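Long-range contacts in xyloglucan-specific endo-beta-1,4-glucanase BoGH9A (Bacteroides ovatus, PDB 6DHT), which cleaves the beta-1,4-glucan backbone of xyloglucan internally, releasing xyloglucan oligosaccharides for use by this gut bacterium: residues C483-G487 with P509-V515; M445-V449 with A556-L560; L297-E301 with L349-K355. All blocks are in the same frame, centred on the assembly; numbering follows the deposited sequence.

Contact 1 (C483-G487 with P509-V515); sequences CYVTG and PIPGFLV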
loop_
_atom_site.group_PDB
_atom_site.type_symbol
_atom_site.label_atom_id
_atom_site.label_comp_id
_atom_site.label_asym_id
_atom_site.label_seq_id
_atom_site.Cartn_x
_atom_site.Cartn_y
_atom_site.Cartn_z
ATOM N N CYS A 483 -7.197 15.701 -2.021
ATOM C CA CYS A 483 -6.117 14.803 -2.382
ATOM C C CYS A 483 -5.803 14.082 -1.093
ATOM O O CYS A 483 -5.376 14.715 -0.130
ATOM C CB CYS A 483 -4.921 15.598 -2.843
ATOM S SG CYS A 483 -3.414 14.629 -3.000
ATOM N N TYR A 484 -6.055 12.780 -1.057
ATOM C CA TYR A 484 -6.059 12.019 0.192
ATOM C C TYR A 484 -4.682 11.540 0.671
ATOM O O TYR A 484 -4.583 10.601 1.435
ATOM C CB TYR A 484 -7.007 10.816 0.073
ATOM C CG TYR A 484 -8.498 11.121 0.009
ATOM C CD1 TYR A 484 -9.190 11.476 1.159
ATOM C CD2 TYR A 484 -9.206 10.959 -1.156
ATOM C CE1 TYR A 484 -10.544 11.676 1.125
ATOM C CE2 TYR A 484 -10.580 11.167 -1.215
ATOM C CZ TYR A 484 -11.236 11.534 -0.060
ATOM O OH TYR A 484 -12.613 11.737 -0.092
ATOM N N VAL A 485 -3.633 12.228 0.248
ATOM C CA VAL A 485 -2.271 11.884 0.628
ATOM C C VAL A 485 -1.668 13.093 1.336
ATOM O O VAL A 485 -1.637 14.197 0.776
ATOM C CB VAL A 485 -1.407 11.563 -0.598
ATOM C CG1 VAL A 485 -0.010 11.166 -0.144
ATOM C CG2 VAL A 485 -2.006 10.410 -1.396
ATOM N N THR A 486 -1.167 12.897 2.541
ATOM C CA THR A 486 -0.614 14.010 3.313
ATOM C C THR A 486 0.548 14.674 2.594
ATOM O O THR A 486 1.381 14.010 1.970
ATOM C CB THR A 486 -0.157 13.585 4.728
ATOM O OG1 THR A 486 0.862 12.595 4.635
ATOM C CG2 THR A 486 -1.297 13.002 5.539
ATOM N N GLY A 487 0.604 15.998 2.662
ATOM C CA GLY A 487 1.740 16.729 2.138
ATOM C C GLY A 487 1.746 16.975 0.645
ATOM O O GLY A 487 2.679 17.599 0.140
ATOM N N PRO A 509 1.392 17.708 8.888
ATOM C CA PRO A 509 1.607 16.279 9.126
ATOM C C PRO A 509 2.840 15.734 8.394
ATOM O O PRO A 509 3.316 16.329 7.422
ATOM C CB PRO A 509 0.350 15.645 8.533
ATOM C CG PRO A 509 -0.065 16.573 7.462
ATOM C CD PRO A 509 0.221 17.947 8.024
ATOM N N ILE A 510 3.338 14.588 8.851
ATOM C CA ILE A 510 4.416 13.908 8.140
ATOM C C ILE A 510 3.860 13.598 6.745
ATOM O O ILE A 510 2.738 13.092 6.602
ATOM C CB ILE A 510 4.874 12.650 8.882
ATOM C CG1 ILE A 510 5.396 13.048 10.277
ATOM C CG2 ILE A 510 5.978 11.924 8.071
ATOM C CD1 ILE A 510 5.768 11.891 11.182
ATOM N N PRO A 511 4.634 13.900 5.690
ATOM C CA PRO A 511 4.099 13.763 4.331
ATOM C C PRO A 511 4.166 12.329 3.783
ATOM O O PRO A 511 4.921 11.495 4.259
ATOM C CB PRO A 511 5.030 14.665 3.494
ATOM C CG PRO A 511 6.330 14.596 4.217
ATOM C CD PRO A 511 5.952 14.558 5.704
ATOM N N GLY A 512 3.327 12.079 2.779
ATOM C CA GLY A 512 3.375 10.852 1.994
ATOM C C GLY A 512 2.395 9.763 2.375
ATOM O O GLY A 512 2.432 8.695 1.756
ATOM N N PHE A 513 1.526 9.993 3.363
ATOM C CA PHE A 513 0.599 8.970 3.828
ATOM C C PHE A 513 -0.766 9.054 3.187
ATOM O O PHE A 513 -1.387 10.100 3.204
ATOM C CB PHE A 513 0.418 9.073 5.344
ATOM C CG PHE A 513 1.642 8.687 6.129
ATOM C CD1 PHE A 513 2.639 9.598 6.386
ATOM C CD2 PHE A 513 1.789 7.405 6.619
ATOM C CE1 PHE A 513 3.799 9.202 7.114
ATOM C CE2 PHE A 513 2.923 7.007 7.354
ATOM C CZ PHE A 513 3.912 7.919 7.611
ATOM N N LEU A 514 -1.246 7.930 2.656
ATOM C CA LEU A 514 -2.600 7.785 2.158
ATOM C C LEU A 514 -3.537 7.536 3.332
ATOM O O LEU A 514 -3.385 6.539 4.055
ATOM C CB LEU A 514 -2.684 6.590 1.205
ATOM C CG LEU A 514 -4.076 6.317 0.617
ATOM C CD1 LEU A 514 -4.658 7.501 -0.110
ATOM C CD2 LEU A 514 -3.958 5.137 -0.335
ATOM N N VAL A 515 -4.497 8.416 3.532
ATOM C CA VAL A 515 -5.449 8.165 4.608
ATOM C C VAL A 515 -6.515 7.162 4.157
ATOM O O VAL A 515 -6.733 6.961 2.967
ATOM C CB VAL A 515 -6.103 9.486 5.146
ATOM C CG1 VAL A 515 -5.029 10.419 5.661
ATOM C CG2 VAL A 515 -6.934 10.170 4.076
#

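Contact 2 (M445-V449 with A556-L560); sequences MNQGV and ALVAL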
loop_
_atom_site.group_PDB
_atom_site.type_symbol
_atom_site.label_atom_id
_atom_site.label_comp_id
_atom_site.label_asym_id
_atom_site.label_seq_id
_atom_site.Cartn_x
_atom_site.Cartn_y
_atom_site.Cartn_z
ATOM N N MET A 445 -6.808 1.859 -4.794
ATOM C CA MET A 445 -5.432 1.628 -5.228
ATOM C C MET A 445 -5.233 0.192 -5.712
ATOM O O MET A 445 -4.635 -0.028 -6.760
ATOM C CB MET A 445 -4.417 1.897 -4.112
ATOM C CG MET A 445 -4.160 3.329 -3.771
ATOM S SD MET A 445 -3.421 4.308 -5.044
ATOM C CE MET A 445 -4.887 5.011 -5.820
ATOM N N ASN A 446 -5.711 -0.789 -4.953
ATOM C CA ASN A 446 -5.375 -2.172 -5.315
ATOM C C ASN A 446 -6.165 -2.650 -6.530
ATOM O O ASN A 446 -5.715 -3.535 -7.262
ATOM C CB ASN A 446 -5.467 -3.107 -4.106
ATOM C CG ASN A 446 -4.328 -2.897 -3.176
ATOM O OD1 ASN A 446 -3.335 -2.270 -3.543
ATOM N ND2 ASN A 446 -4.475 -3.343 -1.944
ATOM N N GLN A 447 -7.313 -2.052 -6.781
ATOM C CA GLN A 447 -7.983 -2.249 -8.073
ATOM C C GLN A 447 -7.117 -1.688 -9.203
ATOM O O GLN A 447 -6.908 -2.341 -10.232
ATOM C CB GLN A 447 -9.343 -1.550 -8.051
ATOM C CG GLN A 447 -10.214 -1.728 -9.237
ATOM C CD GLN A 447 -11.518 -1.008 -9.009
ATOM O OE1 GLN A 447 -11.650 0.163 -9.343
ATOM N NE2 GLN A 447 -12.447 -1.669 -8.348
ATOM N N GLY A 448 -6.578 -0.489 -8.991
ATOM C CA GLY A 448 -5.613 0.096 -9.906
ATOM C C GLY A 448 -4.404 -0.779 -10.167
ATOM O O GLY A 448 -3.998 -0.944 -11.309
ATOM N N VAL A 449 -3.812 -1.319 -9.107
ATOM C CA VAL A 449 -2.656 -2.212 -9.235
ATOM C C VAL A 449 -3.041 -3.418 -10.104
ATOM O O VAL A 449 -2.272 -3.836 -10.981
ATOM C CB VAL A 449 -2.155 -2.675 -7.852
ATOM C CG1 VAL A 449 -1.074 -3.750 -7.989
ATOM C CG2 VAL A 449 -1.592 -1.522 -7.055
ATOM N N ALA A 556 0.134 0.015 -0.926
ATOM C CA ALA A 556 -0.718 0.122 -2.111
ATOM C C ALA A 556 -0.400 1.374 -2.905
ATOM O O ALA A 556 -0.331 1.364 -4.131
ATOM C CB ALA A 556 -2.184 0.107 -1.715
ATOM N N LEU A 557 -0.250 2.488 -2.199
ATOM C CA LEU A 557 0.118 3.740 -2.871
ATOM C C LEU A 557 1.473 3.659 -3.547
ATOM O O LEU A 557 1.620 4.090 -4.686
ATOM C CB LEU A 557 0.112 4.874 -1.849
ATOM C CG LEU A 557 0.470 6.261 -2.362
ATOM C CD1 LEU A 557 -0.526 6.725 -3.436
ATOM C CD2 LEU A 557 0.552 7.255 -1.219
ATOM N N VAL A 558 2.477 3.111 -2.874
ATOM C CA VAL A 558 3.783 2.921 -3.522
ATOM C C VAL A 558 3.640 2.044 -4.760
ATOM O O VAL A 558 4.202 2.344 -5.822
ATOM C CB VAL A 558 4.765 2.240 -2.549
ATOM C CG1 VAL A 558 5.997 1.700 -3.282
ATOM C CG2 VAL A 558 5.213 3.175 -1.439
ATOM N N ALA A 559 2.864 0.970 -4.629
ATOM C CA ALA A 559 2.655 0.050 -5.758
ATOM C C ALA A 559 2.058 0.757 -6.968
ATOM O O ALA A 559 2.601 0.636 -8.079
ATOM C CB ALA A 559 1.779 -1.125 -5.358
ATOM N N LEU A 560 0.974 1.491 -6.775
ATOM C CA LEU A 560 0.284 2.090 -7.931
ATOM C C LEU A 560 1.031 3.322 -8.430
ATOM O O LEU A 560 1.230 3.481 -9.629
ATOM C CB LEU A 560 -1.192 2.432 -7.643
ATOM C CG LEU A 560 -1.950 2.773 -8.929
ATOM C CD1 LEU A 560 -1.890 1.661 -10.010
ATOM C CD2 LEU A 560 -3.378 3.116 -8.579
#

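Contact 3 (L297-E301 with L349-K355); sequences LLAAE and LYFSTGK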
loop_
_atom_site.group_PDB
_atom_site.type_symbol
_atom_site.label_atom_id
_atom_site.label_comp_id
_atom_site.label_asym_id
_atom_site.label_seq_id
_atom_site.Cartn_x
_atom_site.Cartn_y
_atom_site.Cartn_z
ATOM N N LEU A 297 16.202 -17.399 3.123
ATOM C CA LEU A 297 15.656 -18.621 2.553
ATOM C C LEU A 297 15.591 -19.747 3.601
ATOM O O LEU A 297 14.578 -20.437 3.730
ATOM C CB LEU A 297 16.455 -19.052 1.316
ATOM C CG LEU A 297 15.859 -20.250 0.589
ATOM C CD1 LEU A 297 14.452 -19.966 0.085
ATOM C CD2 LEU A 297 16.775 -20.674 -0.549
ATOM N N LEU A 298 16.638 -19.878 4.396
ATOM C CA LEU A 298 16.642 -20.891 5.453
ATOM C C LEU A 298 15.508 -20.629 6.426
ATOM O O LEU A 298 14.746 -21.528 6.785
ATOM C CB LEU A 298 17.978 -20.864 6.200
ATOM C CG LEU A 298 19.162 -21.492 5.464
ATOM C CD1 LEU A 298 20.478 -21.153 6.150
ATOM C CD2 LEU A 298 18.986 -22.991 5.384
ATOM N N ALA A 299 15.329 -19.359 6.790
ATOM C CA ALA A 299 14.277 -18.964 7.712
ATOM C C ALA A 299 12.891 -19.231 7.145
ATOM O O ALA A 299 11.975 -19.659 7.849
ATOM C CB ALA A 299 14.413 -17.491 8.055
ATOM N N ALA A 300 12.737 -18.941 5.852
ATOM C CA ALA A 300 11.469 -19.172 5.174
ATOM C C ALA A 300 11.033 -20.629 5.200
ATOM O O ALA A 300 9.875 -20.931 5.462
ATOM C CB ALA A 300 11.569 -18.701 3.718
ATOM N N GLU A 301 11.985 -21.523 4.925
ATOM C CA GLU A 301 11.682 -22.948 4.855
ATOM C C GLU A 301 11.310 -23.471 6.245
ATOM O O GLU A 301 10.354 -24.226 6.390
ATOM C CB GLU A 301 12.852 -23.724 4.221
ATOM C CG GLU A 301 13.077 -23.344 2.744
ATOM C CD GLU A 301 13.873 -24.356 1.942
ATOM O OE1 GLU A 301 15.088 -24.148 1.763
ATOM O OE2 GLU A 301 13.267 -25.336 1.456
ATOM N N LEU A 349 8.300 -20.047 -2.466
ATOM C CA LEU A 349 9.301 -21.069 -2.191
ATOM C C LEU A 349 9.616 -21.896 -3.432
ATOM O O LEU A 349 10.763 -22.224 -3.673
ATOM C CB LEU A 349 8.868 -21.952 -1.020
ATOM C CG LEU A 349 9.173 -21.268 0.327
ATOM C CD1 LEU A 349 8.347 -21.842 1.459
ATOM C CD2 LEU A 349 10.668 -21.285 0.656
ATOM N N TYR A 350 8.602 -22.182 -4.235
ATOM C CA TYR A 350 8.848 -22.839 -5.516
ATOM C C TYR A 350 9.774 -22.007 -6.407
ATOM O O TYR A 350 10.718 -22.536 -7.012
ATOM C CB TYR A 350 7.545 -23.114 -6.244
ATOM C CG TYR A 350 7.690 -23.771 -7.614
ATOM C CD1 TYR A 350 8.499 -24.893 -7.792
ATOM C CD2 TYR A 350 6.995 -23.294 -8.716
ATOM C CE1 TYR A 350 8.619 -25.507 -9.036
ATOM C CE2 TYR A 350 7.093 -23.913 -9.948
ATOM C CZ TYR A 350 7.912 -25.014 -10.104
ATOM O OH TYR A 350 8.017 -25.628 -11.338
ATOM N N PHE A 351 9.518 -20.707 -6.527
ATOM C CA PHE A 351 10.349 -19.894 -7.413
ATOM C C PHE A 351 11.751 -19.659 -6.867
ATOM O O PHE A 351 12.704 -19.551 -7.632
ATOM C CB PHE A 351 9.639 -18.581 -7.781
ATOM C CG PHE A 351 8.426 -18.807 -8.649
ATOM C CD1 PHE A 351 8.542 -19.504 -9.853
ATOM C CD2 PHE A 351 7.181 -18.370 -8.259
ATOM C CE1 PHE A 351 7.441 -19.754 -10.627
ATOM C CE2 PHE A 351 6.067 -18.613 -9.038
ATOM C CZ PHE A 351 6.197 -19.299 -10.230
ATOM N N SER A 352 11.904 -19.658 -5.550
ATOM C CA SER A 352 13.232 -19.499 -4.970
ATOM C C SER A 352 14.072 -20.788 -4.892
ATOM O O SER A 352 15.289 -20.700 -4.907
ATOM C CB SER A 352 13.139 -18.905 -3.578
ATOM O OG SER A 352 12.531 -17.612 -3.653
ATOM N N THR A 353 13.425 -21.948 -4.811
ATOM C CA THR A 353 14.157 -23.212 -4.638
ATOM C C THR A 353 14.046 -24.134 -5.838
ATOM O O THR A 353 14.888 -25.020 -6.009
ATOM C CB THR A 353 13.671 -24.019 -3.407
ATOM O OG1 THR A 353 12.374 -24.577 -3.647
ATOM C CG2 THR A 353 13.677 -23.171 -2.145
ATOM N N GLY A 354 12.997 -23.976 -6.634
ATOM C CA GLY A 354 12.750 -24.868 -7.751
ATOM C C GLY A 354 12.136 -26.196 -7.362
ATOM O O GLY A 354 11.844 -27.013 -8.240
ATOM N N LYS A 355 11.910 -26.413 -6.072
ATOM C CA LYS A 355 11.448 -27.725 -5.596
ATOM C C LYS A 355 9.980 -28.030 -5.883
ATOM O O LYS A 355 9.065 -27.266 -5.540
ATOM C CB LYS A 355 11.767 -27.913 -4.110
ATOM C CG LYS A 355 13.232 -27.891 -3.805
ATOM C CD LYS A 355 13.504 -28.177 -2.341
ATOM C CE LYS A 355 14.987 -28.409 -2.100
ATOM N NZ LYS A 355 15.277 -28.604 -0.662
HETATM O O HOH W 1 15.797 -25.774 -0.102
#

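Contact 1 (C483-G487 with P509-V515)
Five hydrogen bonds join T486 and Y484 to 510-515, and T486 takes part in four of them. On the backbone, T486 N gives to F513 O, and T486 O accepts from G512 N at 2.9 Å. Further along, V515 N donates to Y484 O at 3.0 Å. The T486 N-F513 O and V515 N-Y484 O bonds flank a single beta bridge between V485 and L514, where V485 CA makes a CA-H...O contact with F513 O at 3.3 Å.

The T486 hydroxyl is both donor and acceptor. T486 OG1 donates to I510 O at 2.8 Å, in the carbonyl plane and on a lone pair, and accepts from F513 N at 3.0 Å. Its chi1 of 61° sets OG1 between the backbone N and carbonyl carbon, turned to 510-513, where it also lies in the plane of the F513 ring at its edge.

Apolar contacts flank this polar seam. V515 CG2 approaches Y484 CD1 obliquely at 3.9 Å, the two side chains crossing at about a right angle, and L514 CD1 reaches back to Y484 CB and V485 CG2. P509 CG packs on T486 CB at 4.1 Å. N554 bonds to both G512 O and L514 N, holding 509-515 to helix 551-567.

A single beta bridge thus joins two irregular loops of the family 9 catalytic domain; V515 lies near the predicted active-site residues D539 and E548, P509 near the bound magnesium ion.

Contact 2 (M445-V449 with A556-L560)
The side chains of M445 and L560 cross at about a right angle in the densest part of this helix pair. The methionine chain bends at chi2 and chi3 (-64° and 93°), which brings M445 SD and CE against L560 CD2, each at 3.7 Å. The other branch of the leucine, L560 CD1, lies directly against the backbone of G448, which has no side chain, 3.5 Å from G448 C. V449 belongs to the same packed part, its CG2 touching A559 CB at 3.8 Å and L560 CB at 4.0 Å. At the other end of the segments M445 CB meets A556 CB at 3.7 Å.

The helices run in roughly the same direction, their local axes 33° apart and 8.9 Å distant at closest approach. Helices 439-458 and 551-567 belong to the (alpha/alpha)6 barrel of the family 9 catalytic domain, and this interface is buried in it, with M471 of helix 461-474 touching both M445 and L560.

Packing is looser beside N446. All the residues that touch are buried, so this side is not a solvent-facing one. Here a polar group meets an apolar one: N446 OD1 rests on A556 CB at 3.2 Å and has no hydrogen-bonding partner in the model, while ND2 makes a weak hydrogen bond to P373 O.

Contact 3 (L297-E301 with L349-K355)
L349 CD2 sits among three side chains of 297-301, touching E301 CG at 3.8 Å, L297 CD1 at 4.0 Å and A300 CB slightly farther off. L297 reaches across with the same CD1 methyl to S352 CB and T353 CG2, crossing T353 obliquely. Its CG lies anti to the backbone N (chi1 -174°), carrying that methyl over the gap between helices whose local axes stay 11.6 Å apart.

Outside this apolar patch the link is polar and solvent-mediated. A water donates to E301 OE1 at 2.6 Å and accepts from K355 NZ at 2.9 Å, joining opposite charges that are too far apart for a direct salt bridge. The other carboxylate oxygen, OE2, is hydrogen-bonded to Y358 OH, which helps fix the carboxylate's orientation.

The C-terminal end of helix 339-353 fixes T353, and the turn that follows leads to K355. T353 OG1 donates to L349 O at 2.9 Å, which also receives T353 N from the opposite face of its plane. The same hydroxyl accepts from K355 N, forming an ST turn through G354, whose positive phi of 79° suits glycine.

Helices 297-301 and 349-353 run roughly antiparallel, their local axes at 141°. Helix 265-281 lies against both, through M275 on A300 and A276 on L349, and A276 O also bonds to S352 OG; helix 356-364, which begins just after K355, packs through Y358 on L349 and T353.

All three contacts lie in the family 9 catalytic domain. Along the chain, contact 3 closes first, tying helix 292-309 to the end of helix 339-353 across 47 intervening residues. Contact 2 then opens on helix 439-458. Before it closes, contact 1 opens and closes around the short helix 499-503, joining the loops on both sides of it. Contact 2 closes last, on helix 551-567 near the C terminus, so contact 1 is nested inside its long loop. Contacts 1 and 2 touch: L514 CD2 packs on M445 CG at 3.9 Å, and L557 meets V485, G512 and L514, so the bridged loops rest on the paired helices. Contact 3 stands apart, its nearest atoms about 17 Å from contact 2.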